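Local coordinates for protein acetyltransferase (PDB 6AO7) that binds acetyl-CoA and, as a member of the GNAT family, probably transfers its acetyl group to an acceptor amine, at residues D40-S45 against I73-V78; G59-Y64 against I96-N101; L31-P34 against L38-Q41; I109-G112 against G117-Y120. One frame throughout, in Å; residues are numbered along the deposited sequence.

Contact 1: residues D40-S45 against I73-V78; sequences DQYLTS and IKNIAV. With ACO (acetyl coenzyme *a), chain B.
Asn75 gives its side-chain N-H to the phenol oxygen of Tyr42: ND2 lies 3.1 Å from OH, and the bond is almost straight at 177°. The oxygen sits in the plane of the amide, while ring and amide planes are turned 53° against each other. The same ND2 also bonds the backbone oxygen of Leu29, and Tyr42 OH has a second partner in Asp33 OD2, which suits a tyrosine whose hydroxyl ends among buried polar groups.

The nonpolar part is a CH-pi contact. Lys74 CB stands 3.7 Å from the centroid of the Tyr42 ring, only 8° off its normal; the lysine chain, bent at chi2, then runs on past the ring until CD is 3.7 Å from CD1 of Tyr42. A long aliphatic chain serves here, covering the ring while its ammonium end leads away.

Helix 36-45 is thereby seated on strand 70-78, the central strand along which the GNAT fold binds the pantetheine arm of its cofactor. The remaining bonds are backbone to ligand. Ile76 N reaches the acetyl oxygen O of acetyl-CoA at 3.1 Å, Ile76 O accepts from N4P at 2.8 Å, and Val78 N bonds O9P, also at 2.8 Å.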
# COMPACT_ATOMS: atom_id res chain seq x y z
N ASP A 40 -8.12 -21.98 12.69
CA ASP A 40 -8.55 -22.64 13.91
C ASP A 40 -7.81 -22.11 15.14
O ASP A 40 -8.37 -22.08 16.24
CB ASP A 40 -8.40 -24.16 13.78
CG ASP A 40 -9.55 -24.80 12.99
OD1 ASP A 40 -9.30 -25.74 12.20
OD2 ASP A 40 -10.71 -24.36 13.15
N GLN A 41 -6.56 -21.65 14.96
CA GLN A 41 -5.80 -21.15 16.11
C GLN A 41 -6.37 -19.83 16.62
O GLN A 41 -6.51 -19.64 17.83
CB GLN A 41 -4.33 -20.98 15.74
CG GLN A 41 -3.47 -20.67 16.95
CD GLN A 41 -2.04 -20.31 16.59
OE1 GLN A 41 -1.64 -20.40 15.43
NE2 GLN A 41 -1.27 -19.90 17.60
N TYR A 42 -6.68 -18.88 15.73
CA TYR A 42 -7.26 -17.66 16.28
C TYR A 42 -8.75 -17.79 16.54
O TYR A 42 -9.32 -16.93 17.20
CB TYR A 42 -6.96 -16.41 15.42
CG TYR A 42 -7.13 -16.48 13.91
CD1 TYR A 42 -6.03 -16.45 13.07
CD2 TYR A 42 -8.40 -16.49 13.33
CE1 TYR A 42 -6.17 -16.47 11.68
CE2 TYR A 42 -8.55 -16.50 11.92
CZ TYR A 42 -7.43 -16.50 11.12
OH TYR A 42 -7.54 -16.52 9.75
N LEU A 43 -9.40 -18.86 16.06
CA LEU A 43 -10.75 -19.12 16.55
C LEU A 43 -10.73 -19.55 18.01
O LEU A 43 -11.74 -19.37 18.70
CB LEU A 43 -11.45 -20.18 15.69
CG LEU A 43 -11.81 -19.69 14.27
CD1 LEU A 43 -12.41 -20.82 13.44
CD2 LEU A 43 -12.78 -18.51 14.37
N THR A 44 -9.60 -20.08 18.50
CA THR A 44 -9.51 -20.53 19.89
C THR A 44 -9.74 -19.37 20.86
O THR A 44 -10.54 -19.48 21.80
CB THR A 44 -8.15 -21.18 20.15
OG1 THR A 44 -8.02 -22.36 19.35
CG2 THR A 44 -8.01 -21.55 21.61
N SER A 45 -9.02 -18.27 20.67
CA SER A 45 -9.07 -17.14 21.59
C SER A 45 -9.80 -15.94 21.01
O SER A 45 -10.00 -14.95 21.72
CB SER A 45 -7.65 -16.73 22.00
OG SER A 45 -6.86 -16.46 20.84
N ILE A 73 -8.24 -7.61 13.70
CA ILE A 73 -9.09 -8.31 12.74
C ILE A 73 -8.20 -9.37 12.09
O ILE A 73 -7.43 -9.06 11.18
CB ILE A 73 -9.67 -7.35 11.70
CG1 ILE A 73 -10.37 -6.18 12.39
CG2 ILE A 73 -10.58 -8.13 10.71
CD1 ILE A 73 -10.86 -5.13 11.41
N LYS A 74 -8.26 -10.60 12.59
CA LYS A 74 -7.45 -11.67 12.03
C LYS A 74 -8.01 -12.19 10.72
O LYS A 74 -7.28 -12.84 9.96
CB LYS A 74 -7.32 -12.84 13.02
CG LYS A 74 -6.14 -12.76 14.02
CD LYS A 74 -4.78 -13.01 13.36
CE LYS A 74 -3.75 -13.51 14.38
NZ LYS A 74 -2.37 -13.62 13.80
N ASN A 75 -9.29 -11.96 10.46
CA ASN A 75 -9.93 -12.53 9.29
C ASN A 75 -11.16 -11.70 8.97
O ASN A 75 -11.93 -11.37 9.86
CB ASN A 75 -10.32 -14.00 9.53
CG ASN A 75 -10.70 -14.73 8.26
OD1 ASN A 75 -11.68 -14.37 7.60
ND2 ASN A 75 -9.95 -15.78 7.92
N ILE A 76 -11.31 -11.31 7.71
CA ILE A 76 -12.53 -10.65 7.26
C ILE A 76 -12.78 -11.08 5.82
O ILE A 76 -11.88 -11.02 4.98
CB ILE A 76 -12.47 -9.12 7.40
CG1 ILE A 76 -13.82 -8.50 7.01
CG2 ILE A 76 -11.34 -8.51 6.55
CD1 ILE A 76 -13.84 -6.98 7.09
N ALA A 77 -14.00 -11.56 5.54
CA ALA A 77 -14.26 -12.11 4.21
C ALA A 77 -15.70 -11.87 3.80
O ALA A 77 -16.61 -11.83 4.63
CB ALA A 77 -13.96 -13.62 4.17
N VAL A 78 -15.90 -11.72 2.49
CA VAL A 78 -17.22 -11.61 1.89
C VAL A 78 -17.29 -12.60 0.75
O VAL A 78 -16.35 -12.70 -0.05
CB VAL A 78 -17.49 -10.17 1.39
CG1 VAL A 78 -18.74 -10.12 0.55
CG2 VAL A 78 -17.57 -9.22 2.57
N1A ACO B . -7.90 -0.41 -6.00
C2A ACO B . -8.41 -0.10 -4.80
N3A ACO B . -9.68 -0.16 -4.39
C4A ACO B . -10.49 -0.57 -5.37
C5A ACO B . -10.12 -0.89 -6.67
C6A ACO B . -8.74 -0.81 -6.98
N6A ACO B . -8.23 -1.10 -8.17
N7A ACO B . -11.23 -1.21 -7.43
C8A ACO B . -12.23 -1.07 -6.59
N9A ACO B . -11.85 -0.69 -5.32
C1B ACO B . -12.71 -0.40 -4.17
C2B ACO B . -14.20 -0.36 -4.44
O2B ACO B . -14.60 0.84 -5.10
C3B ACO B . -14.70 -0.37 -2.99
O3B ACO B . -14.53 0.92 -2.36
P3B ACO B . -15.63 2.09 -2.28
O7A ACO B . -15.82 2.59 -3.73
O8A ACO B . -16.88 1.45 -1.62
O9A ACO B . -15.07 3.16 -1.39
C4B ACO B . -13.66 -1.24 -2.26
O4B ACO B . -12.56 -1.41 -3.19
C5B ACO B . -14.21 -2.56 -1.78
O5B ACO B . -15.34 -2.20 -0.95
P1A ACO B . -16.50 -3.29 -0.49
O1A ACO B . -17.49 -3.61 -1.54
O2A ACO B . -17.14 -2.69 0.75
O3A ACO B . -15.59 -4.56 -0.16
P2A ACO B . -15.92 -6.12 -0.11
O4A ACO B . -17.38 -6.21 0.10
O5A ACO B . -15.49 -6.74 -1.43
O6A ACO B . -15.03 -6.75 1.05
CBP ACO B . -12.96 -7.99 1.25
CCP ACO B . -13.61 -6.63 1.02
CDP ACO B . -13.34 -8.48 2.66
CEP ACO B . -11.43 -7.82 1.16
CAP ACO B . -13.48 -9.01 0.20
OAP ACO B . -13.24 -8.53 -1.11
C9P ACO B . -12.99 -10.43 0.37
O9P ACO B . -13.54 -11.19 1.16
N8P ACO B . -11.90 -10.78 -0.31
C7P ACO B . -11.27 -12.08 -0.16
C6P ACO B . -10.79 -12.33 1.27
C5P ACO B . -9.79 -11.29 1.72
O5P ACO B . -8.90 -10.89 0.97
N4P ACO B . -9.92 -10.85 2.97
C3P ACO B . -9.01 -9.89 3.59
C2P ACO B . -7.65 -10.50 3.88
S1P ACO B . -6.66 -9.69 5.19
C ACO B . -7.46 -10.36 6.62
O ACO B . -8.42 -11.08 6.56
CH3 ACO B . -6.85 -9.89 7.91

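Contact 2: residues G59-Y64 against I96-N101; sequences GCYVLY and ILKAKN
Lys98 lies across the end of Tyr61 at about a right angle, so that the aliphatic chain of the lysine passes the phenol oxygen with its flank. Tyr61 OH is 3.7 Å from Lys98 CE and 3.8 Å from Lys98 CD, both contacts of the oxygen with methylene groups. Chi1 of 63° places the Tyr61 ring between its own backbone N and carbonyl carbon, and from there the ring extends off the strand toward the helix. Leu63, two residues further on and on the same side of the strand, also meets Lys98 nearly at right angles, nearer the lysine backbone: its CD1 is 4.1 Å from Lys98 CB.

This is helix 87-101 packed on a face of the central GNAT sheet, here on strand 56-65; helix 36-45 packs on the other side, where Val62 and Tyr64 point. Lysine fits because its methylenes can lie against tyrosine and leucine while NZ goes on to a carboxylate. The chain bends at chi2 and chi3, and NZ forms a salt bridge with Asp94 OD2, one turn earlier in the helix. Tyr61 OH is hydrogen-bonded to that same carboxylate oxygen, so Asp94 ties both polar ends together. The Tyr61 ring also meets that of Tyr49 on the neighbouring strand.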
# COMPACT_ATOMS: atom_id res chain seq x y z
N GLY A 59 -20.76 -13.42 4.82
CA GLY A 59 -19.53 -12.76 5.24
C GLY A 59 -19.28 -13.07 6.70
O GLY A 59 -20.15 -13.59 7.40
N CYS A 60 -18.07 -12.73 7.14
CA CYS A 60 -17.65 -13.03 8.51
C CYS A 60 -16.41 -12.22 8.85
O CYS A 60 -15.69 -11.75 7.96
CB CYS A 60 -17.34 -14.52 8.69
SG CYS A 60 -16.00 -15.13 7.61
N TYR A 61 -16.17 -12.07 10.15
CA TYR A 61 -14.88 -11.57 10.62
C TYR A 61 -14.55 -12.20 11.97
O TYR A 61 -15.43 -12.70 12.69
CB TYR A 61 -14.85 -10.03 10.70
CG TYR A 61 -15.80 -9.38 11.68
CD1 TYR A 61 -15.48 -9.28 13.05
CD2 TYR A 61 -16.98 -8.78 11.24
CE1 TYR A 61 -16.33 -8.64 13.93
CE2 TYR A 61 -17.84 -8.13 12.12
CZ TYR A 61 -17.51 -8.06 13.47
OH TYR A 61 -18.33 -7.41 14.36
N VAL A 62 -13.26 -12.18 12.29
CA VAL A 62 -12.73 -12.70 13.56
C VAL A 62 -11.95 -11.59 14.25
O VAL A 62 -11.02 -11.01 13.66
CB VAL A 62 -11.83 -13.92 13.34
CG1 VAL A 62 -11.23 -14.37 14.68
CG2 VAL A 62 -12.59 -15.03 12.65
N LEU A 63 -12.33 -11.29 15.50
CA LEU A 63 -11.60 -10.38 16.36
C LEU A 63 -10.70 -11.17 17.29
O LEU A 63 -11.15 -12.14 17.91
CB LEU A 63 -12.55 -9.52 17.19
CG LEU A 63 -13.12 -8.28 16.52
CD1 LEU A 63 -14.16 -7.67 17.41
CD2 LEU A 63 -11.98 -7.27 16.26
N TYR A 64 -9.45 -10.73 17.43
CA TYR A 64 -8.41 -11.48 18.12
C TYR A 64 -7.62 -10.54 19.03
O TYR A 64 -6.72 -9.83 18.55
CB TYR A 64 -7.48 -12.15 17.11
CG TYR A 64 -6.25 -12.82 17.69
CD1 TYR A 64 -5.01 -12.21 17.64
CD2 TYR A 64 -6.34 -14.08 18.26
CE1 TYR A 64 -3.88 -12.84 18.16
CE2 TYR A 64 -5.22 -14.72 18.78
CZ TYR A 64 -4.00 -14.09 18.73
OH TYR A 64 -2.89 -14.73 19.25
N ILE A 96 -15.58 -2.01 14.24
CA ILE A 96 -15.18 -0.82 14.99
C ILE A 96 -16.06 -0.63 16.21
O ILE A 96 -15.58 -0.30 17.31
CB ILE A 96 -15.21 0.42 14.08
CG1 ILE A 96 -14.13 0.34 13.00
CG2 ILE A 96 -15.08 1.68 14.91
CD1 ILE A 96 -14.26 1.40 11.90
N LEU A 97 -17.37 -0.84 16.06
CA LEU A 97 -18.26 -0.69 17.20
C LEU A 97 -18.04 -1.79 18.23
O LEU A 97 -18.02 -1.53 19.44
CB LEU A 97 -19.71 -0.66 16.74
CG LEU A 97 -20.68 -0.10 17.79
CD1 LEU A 97 -21.58 0.95 17.16
CD2 LEU A 97 -21.52 -1.21 18.44
N LYS A 98 -17.85 -3.03 17.78
CA LYS A 98 -17.66 -4.14 18.71
C LYS A 98 -16.38 -3.96 19.53
O LYS A 98 -16.34 -4.28 20.72
CB LYS A 98 -17.61 -5.47 17.96
CG LYS A 98 -18.81 -6.37 18.16
CD LYS A 98 -20.04 -5.86 17.42
CE LYS A 98 -20.90 -7.03 17.01
NZ LYS A 98 -22.08 -6.62 16.21
N ALA A 99 -15.32 -3.47 18.89
CA ALA A 99 -14.05 -3.30 19.59
C ALA A 99 -14.12 -2.18 20.61
O ALA A 99 -13.58 -2.30 21.72
CB ALA A 99 -12.92 -3.04 18.58
N LYS A 100 -14.77 -1.07 20.23
CA LYS A 100 -15.03 0.01 21.17
C LYS A 100 -15.85 -0.47 22.35
O LYS A 100 -15.58 -0.12 23.50
CB LYS A 100 -15.75 1.14 20.45
CG LYS A 100 -15.00 2.45 20.38
CD LYS A 100 -15.85 3.51 19.70
CE LYS A 100 -16.01 3.24 18.21
NZ LYS A 100 -15.06 4.06 17.41
N ASN A 101 -16.88 -1.29 22.08
CA ASN A 101 -17.75 -1.75 23.16
C ASN A 101 -17.01 -2.62 24.16
O ASN A 101 -17.40 -2.69 25.33
CB ASN A 101 -18.95 -2.49 22.58
CG ASN A 101 -20.11 -1.57 22.29
OD1 ASN A 101 -20.02 -0.35 22.51
ND2 ASN A 101 -21.20 -2.13 21.77

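Contact 3: residues L31-P34 against L38-Q41; sequences LADP and LIDQ. With ACO (acetyl coenzyme *a), chain B.
The turn joining helices 26-32 and 36-45, which in the GNAT fold follow the first strand, the first of them bordering the cofactor, is packed here by Asp33 against Leu38 and Ile39. The side chains of Asp33 and Ile39 lie alongside each other, pointing opposite ways: Asp33 CB is 3.9 Å from Ile39 CG1, and the CD1 methyl of Ile39 comes within 3.4 Å of the backbone oxygen of Asp33. Leu38 crosses the aspartate at about a right angle, its CB 3.8 Å from Asp33 OD2.

The contact is therefore van der Waals in character, although one partner is a buried carboxylate. With CG anti to the backbone N (chi1 -175°), Asp33 extends toward the second helix, and its oxygens find partners beyond the two segments. OD2 bonds Tyr42 OH, and OD1 takes both Ser35 N and Tyr141 OH. A carboxylate suits the place because its two oxygens can accept from several donors. Isoleucine and leucine supply the hydrocarbon alongside it.

At the end of helix 26-32 the chain borders acetyl-CoA. Leu31 O lies 3.3 Å from C6P of the pantetheine arm, and Ala32, small enough to let the arm pass close, brings its CB to 3.5 Å from N4P.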
# COMPACT_ATOMS: atom_id res chain seq x y z
N LEU A 31 -11.22 -17.83 2.27
CA LEU A 31 -11.00 -16.81 1.25
C LEU A 31 -10.00 -15.77 1.74
O LEU A 31 -9.27 -15.19 0.93
CB LEU A 31 -12.31 -16.13 0.87
CG LEU A 31 -13.44 -16.97 0.28
CD1 LEU A 31 -14.66 -16.09 0.13
CD2 LEU A 31 -13.04 -17.61 -1.05
N ALA A 32 -9.96 -15.55 3.05
CA ALA A 32 -9.12 -14.53 3.66
C ALA A 32 -7.81 -15.08 4.22
O ALA A 32 -6.85 -14.31 4.36
CB ALA A 32 -9.89 -13.82 4.78
N ASP A 33 -7.75 -16.37 4.53
CA ASP A 33 -6.57 -16.99 5.11
C ASP A 33 -6.47 -18.42 4.59
O ASP A 33 -7.31 -19.26 4.94
CB ASP A 33 -6.65 -16.95 6.64
CG ASP A 33 -5.39 -17.46 7.33
OD1 ASP A 33 -4.61 -18.25 6.73
OD2 ASP A 33 -5.18 -17.08 8.50
N PRO A 34 -5.47 -18.74 3.77
CA PRO A 34 -5.41 -20.06 3.13
C PRO A 34 -5.09 -21.21 4.09
O PRO A 34 -5.15 -22.37 3.67
CB PRO A 34 -4.31 -19.90 2.08
CG PRO A 34 -3.46 -18.80 2.61
CD PRO A 34 -4.39 -17.85 3.29
N LEU A 38 -4.08 -22.04 10.82
CA LEU A 38 -4.02 -20.71 11.41
C LEU A 38 -5.41 -20.19 11.76
O LEU A 38 -5.57 -19.53 12.80
CB LEU A 38 -3.30 -19.75 10.46
CG LEU A 38 -1.78 -19.86 10.45
CD1 LEU A 38 -1.18 -18.95 9.39
CD2 LEU A 38 -1.21 -19.55 11.83
N ILE A 39 -6.41 -20.47 10.93
CA ILE A 39 -7.78 -20.05 11.24
C ILE A 39 -8.22 -20.65 12.57
O ILE A 39 -8.62 -19.93 13.50
CB ILE A 39 -8.75 -20.43 10.10
CG1 ILE A 39 -8.45 -19.62 8.84
CG2 ILE A 39 -10.21 -20.21 10.54
CD1 ILE A 39 -9.19 -20.10 7.59
N ASP A 40 -8.12 -21.98 12.69
CA ASP A 40 -8.55 -22.64 13.91
C ASP A 40 -7.81 -22.11 15.14
O ASP A 40 -8.37 -22.08 16.24
CB ASP A 40 -8.40 -24.16 13.78
CG ASP A 40 -9.55 -24.80 12.99
OD1 ASP A 40 -9.30 -25.74 12.20
OD2 ASP A 40 -10.71 -24.36 13.15
N GLN A 41 -6.56 -21.65 14.96
CA GLN A 41 -5.80 -21.15 16.11
C GLN A 41 -6.37 -19.83 16.62
O GLN A 41 -6.51 -19.64 17.83
CB GLN A 41 -4.33 -20.98 15.74
CG GLN A 41 -3.47 -20.67 16.95
CD GLN A 41 -2.04 -20.31 16.59
OE1 GLN A 41 -1.64 -20.40 15.43
NE2 GLN A 41 -1.27 -19.90 17.60
N1A ACO B . -7.90 -0.41 -6.00
C2A ACO B . -8.41 -0.10 -4.80
N3A ACO B . -9.68 -0.16 -4.39
C4A ACO B . -10.49 -0.57 -5.37
C5A ACO B . -10.12 -0.89 -6.67
C6A ACO B . -8.74 -0.81 -6.98
N6A ACO B . -8.23 -1.10 -8.17
N7A ACO B . -11.23 -1.21 -7.43
C8A ACO B . -12.23 -1.07 -6.59
N9A ACO B . -11.85 -0.69 -5.32
C1B ACO B . -12.71 -0.40 -4.17
C2B ACO B . -14.20 -0.36 -4.44
O2B ACO B . -14.60 0.84 -5.10
C3B ACO B . -14.70 -0.37 -2.99
O3B ACO B . -14.53 0.92 -2.36
P3B ACO B . -15.63 2.09 -2.28
O7A ACO B . -15.82 2.59 -3.73
O8A ACO B . -16.88 1.45 -1.62
O9A ACO B . -15.07 3.16 -1.39
C4B ACO B . -13.66 -1.24 -2.26
O4B ACO B . -12.56 -1.41 -3.19
C5B ACO B . -14.21 -2.56 -1.78
O5B ACO B . -15.34 -2.20 -0.95
P1A ACO B . -16.50 -3.29 -0.49
O1A ACO B . -17.49 -3.61 -1.54
O2A ACO B . -17.14 -2.69 0.75
O3A ACO B . -15.59 -4.56 -0.16
P2A ACO B . -15.92 -6.12 -0.11
O4A ACO B . -17.38 -6.21 0.10
O5A ACO B . -15.49 -6.74 -1.43
O6A ACO B . -15.03 -6.75 1.05
CBP ACO B . -12.96 -7.99 1.25
CCP ACO B . -13.61 -6.63 1.02
CDP ACO B . -13.34 -8.48 2.66
CEP ACO B . -11.43 -7.82 1.16
CAP ACO B . -13.48 -9.01 0.20
OAP ACO B . -13.24 -8.53 -1.11
C9P ACO B . -12.99 -10.43 0.37
O9P ACO B . -13.54 -11.19 1.16
N8P ACO B . -11.90 -10.78 -0.31
C7P ACO B . -11.27 -12.08 -0.16
C6P ACO B . -10.79 -12.33 1.27
C5P ACO B . -9.79 -11.29 1.72
O5P ACO B . -8.90 -10.89 0.97
N4P ACO B . -9.92 -10.85 2.97
C3P ACO B . -9.01 -9.89 3.59
C2P ACO B . -7.65 -10.50 3.88
S1P ACO B . -6.66 -9.69 5.19
C ACO B . -7.46 -10.36 6.62
O ACO B . -8.42 -11.08 6.56
CH3 ACO B . -6.85 -9.89 7.91

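Contact 4: residues I109-G112 against G117-Y120; sequences IGTG and GQLY. With ACO (acetyl coenzyme *a), chain B.
Gln118 reaches from helix 116-124 to Thr111 at the end of strand 106-112, across the strand-turn-helix unit of the GNAT fold that lines one side of the acetyl-CoA cleft. Its CB is 4.1 Å from Thr111 OG1. CG faces the cofactor, 4.0 Å from the CEP methyl of acetyl-CoA, and because the chain is extended beyond it the amide is carried in between strand and ligand. There OE1 accepts a hydrogen bond from Thr111 OG1 at 2.8 Å. The hydroxyl stands well above the carbonyl plane, 63° out of it, with a C=O...O angle of 112°, so it does not sit on a lone pair. OE1 is also hydrogen-bonded to Tyr122 OH, its stronger partner. At the other branch NE2 comes within 2.9 Å of O5P, one of the two amide carbonyl oxygens of the pantetheine arm. A glutamine suits the position: one amide can accept from the protein while its nitrogen faces a ligand oxygen.

Thr111 has two uses as well. Its OG1 is anti to the backbone N (chi1 -168°), leaving the CG2 methyl to pack on CD2 of Leu119 at 3.7 Å. Leucine belongs there because its other neighbours are also hydrophobic, Ile156 and Leu158 of the sheet and Leu119 of the second subunit. Further along the helix, Tyr120 runs beside the adenosine part of the cofactor, and its OH donates a hydrogen bond to O9A of the 3'-phosphate at 2.6 Å, the phosphate oxygen lying in the plane of the ring.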
# COMPACT_ATOMS: atom_id res chain seq x y z
N ILE A 109 -5.33 -4.33 11.65
CA ILE A 109 -5.54 -5.32 10.59
C ILE A 109 -4.27 -5.41 9.76
O ILE A 109 -3.61 -4.41 9.49
CB ILE A 109 -6.77 -4.96 9.73
CG1 ILE A 109 -7.13 -6.13 8.81
CG2 ILE A 109 -6.53 -3.63 8.95
CD1 ILE A 109 -8.50 -6.01 8.16
N GLY A 110 -3.92 -6.63 9.36
CA GLY A 110 -2.74 -6.85 8.55
C GLY A 110 -3.07 -7.50 7.22
O GLY A 110 -3.80 -8.49 7.19
N THR A 111 -2.57 -6.95 6.12
CA THR A 111 -2.84 -7.54 4.81
C THR A 111 -1.53 -7.66 4.04
O THR A 111 -0.47 -7.26 4.51
CB THR A 111 -3.89 -6.72 4.04
OG1 THR A 111 -4.33 -7.48 2.91
CG2 THR A 111 -3.28 -5.37 3.57
N GLY A 112 -1.59 -8.25 2.85
CA GLY A 112 -0.38 -8.51 2.09
C GLY A 112 0.14 -7.29 1.37
O GLY A 112 -0.60 -6.36 1.02
N GLY A 117 -5.53 -3.00 -3.48
CA GLY A 117 -6.94 -2.66 -3.34
C GLY A 117 -7.42 -2.63 -1.90
O GLY A 117 -8.15 -1.72 -1.50
N GLN A 118 -7.02 -3.63 -1.10
CA GLN A 118 -7.40 -3.66 0.30
C GLN A 118 -6.77 -2.51 1.08
O GLN A 118 -7.36 -1.99 2.03
CB GLN A 118 -7.00 -4.99 0.95
CG GLN A 118 -7.79 -6.23 0.48
CD GLN A 118 -7.31 -7.47 1.22
OE1 GLN A 118 -7.05 -7.42 2.42
NE2 GLN A 118 -7.13 -8.58 0.49
N LEU A 119 -5.52 -2.14 0.74
CA LEU A 119 -4.91 -0.99 1.42
C LEU A 119 -5.76 0.27 1.26
O LEU A 119 -5.85 1.08 2.18
CB LEU A 119 -3.50 -0.76 0.89
CG LEU A 119 -2.47 -1.84 1.24
CD1 LEU A 119 -1.17 -1.51 0.55
CD2 LEU A 119 -2.30 -1.90 2.74
N TYR A 120 -6.41 0.44 0.10
CA TYR A 120 -7.37 1.54 -0.04
C TYR A 120 -8.52 1.38 0.94
O TYR A 120 -8.84 2.31 1.70
CB TYR A 120 -7.92 1.61 -1.47
CG TYR A 120 -9.24 2.38 -1.52
CD1 TYR A 120 -9.25 3.77 -1.56
CD2 TYR A 120 -10.45 1.71 -1.49
CE1 TYR A 120 -10.46 4.47 -1.58
CE2 TYR A 120 -11.66 2.40 -1.51
CZ TYR A 120 -11.65 3.77 -1.55
OH TYR A 120 -12.86 4.43 -1.57
N1A ACO B . -7.90 -0.41 -6.00
C2A ACO B . -8.41 -0.10 -4.80
N3A ACO B . -9.68 -0.16 -4.39
C4A ACO B . -10.49 -0.57 -5.37
C5A ACO B . -10.12 -0.89 -6.67
C6A ACO B . -8.74 -0.81 -6.98
N6A ACO B . -8.23 -1.10 -8.17
N7A ACO B . -11.23 -1.21 -7.43
C8A ACO B . -12.23 -1.07 -6.59
N9A ACO B . -11.85 -0.69 -5.32
C1B ACO B . -12.71 -0.40 -4.17
C2B ACO B . -14.20 -0.36 -4.44
O2B ACO B . -14.60 0.84 -5.10
C3B ACO B . -14.70 -0.37 -2.99
O3B ACO B . -14.53 0.92 -2.36
P3B ACO B . -15.63 2.09 -2.28
O7A ACO B . -15.82 2.59 -3.73
O8A ACO B . -16.88 1.45 -1.62
O9A ACO B . -15.07 3.16 -1.39
C4B ACO B . -13.66 -1.24 -2.26
O4B ACO B . -12.56 -1.41 -3.19
C5B ACO B . -14.21 -2.56 -1.78
O5B ACO B . -15.34 -2.20 -0.95
P1A ACO B . -16.50 -3.29 -0.49
O1A ACO B . -17.49 -3.61 -1.54
O2A ACO B . -17.14 -2.69 0.75
O3A ACO B . -15.59 -4.56 -0.16
P2A ACO B . -15.92 -6.12 -0.11
O4A ACO B . -17.38 -6.21 0.10
O5A ACO B . -15.49 -6.74 -1.43
O6A ACO B . -15.03 -6.75 1.05
CBP ACO B . -12.96 -7.99 1.25
CCP ACO B . -13.61 -6.63 1.02
CDP ACO B . -13.34 -8.48 2.66
CEP ACO B . -11.43 -7.82 1.16
CAP ACO B . -13.48 -9.01 0.20
OAP ACO B . -13.24 -8.53 -1.11
C9P ACO B . -12.99 -10.43 0.37
O9P ACO B . -13.54 -11.19 1.16
N8P ACO B . -11.90 -10.78 -0.31
C7P ACO B . -11.27 -12.08 -0.16
C6P ACO B . -10.79 -12.33 1.27
C5P ACO B . -9.79 -11.29 1.72
O5P ACO B . -8.90 -10.89 0.97
N4P ACO B . -9.92 -10.85 2.97
C3P ACO B . -9.01 -9.89 3.59
C2P ACO B . -7.65 -10.50 3.88
S1P ACO B . -6.66 -9.69 5.19
C ACO B . -7.46 -10.36 6.62
O ACO B . -8.42 -11.08 6.56
CH3 ACO B . -6.85 -9.89 7.91

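All four contacts are largely buried, and contacts 1, 2 and 4 rest on one sheet, through neighbouring strands 56-65, 70-78 and 106-112. Contacts 1 and 3 are closest kin: they share helix 36-45, and the bond between Tyr42 and Asp33 joins them. Contact 2, on the face carrying helix 87-101, meets contact 1 through backbone bonds between its strand and strand 70-78, but it leaves the cofactor untouched. Contacts 2 and 3 are van der Waals contacts whose polar groups are bonded outside the segments, whereas contacts 1 and 4 each add a side-chain hydrogen bond. Contacts 1, 3 and 4 all border acetyl-CoA, from different elements; contact 4 alone also meets the second subunit.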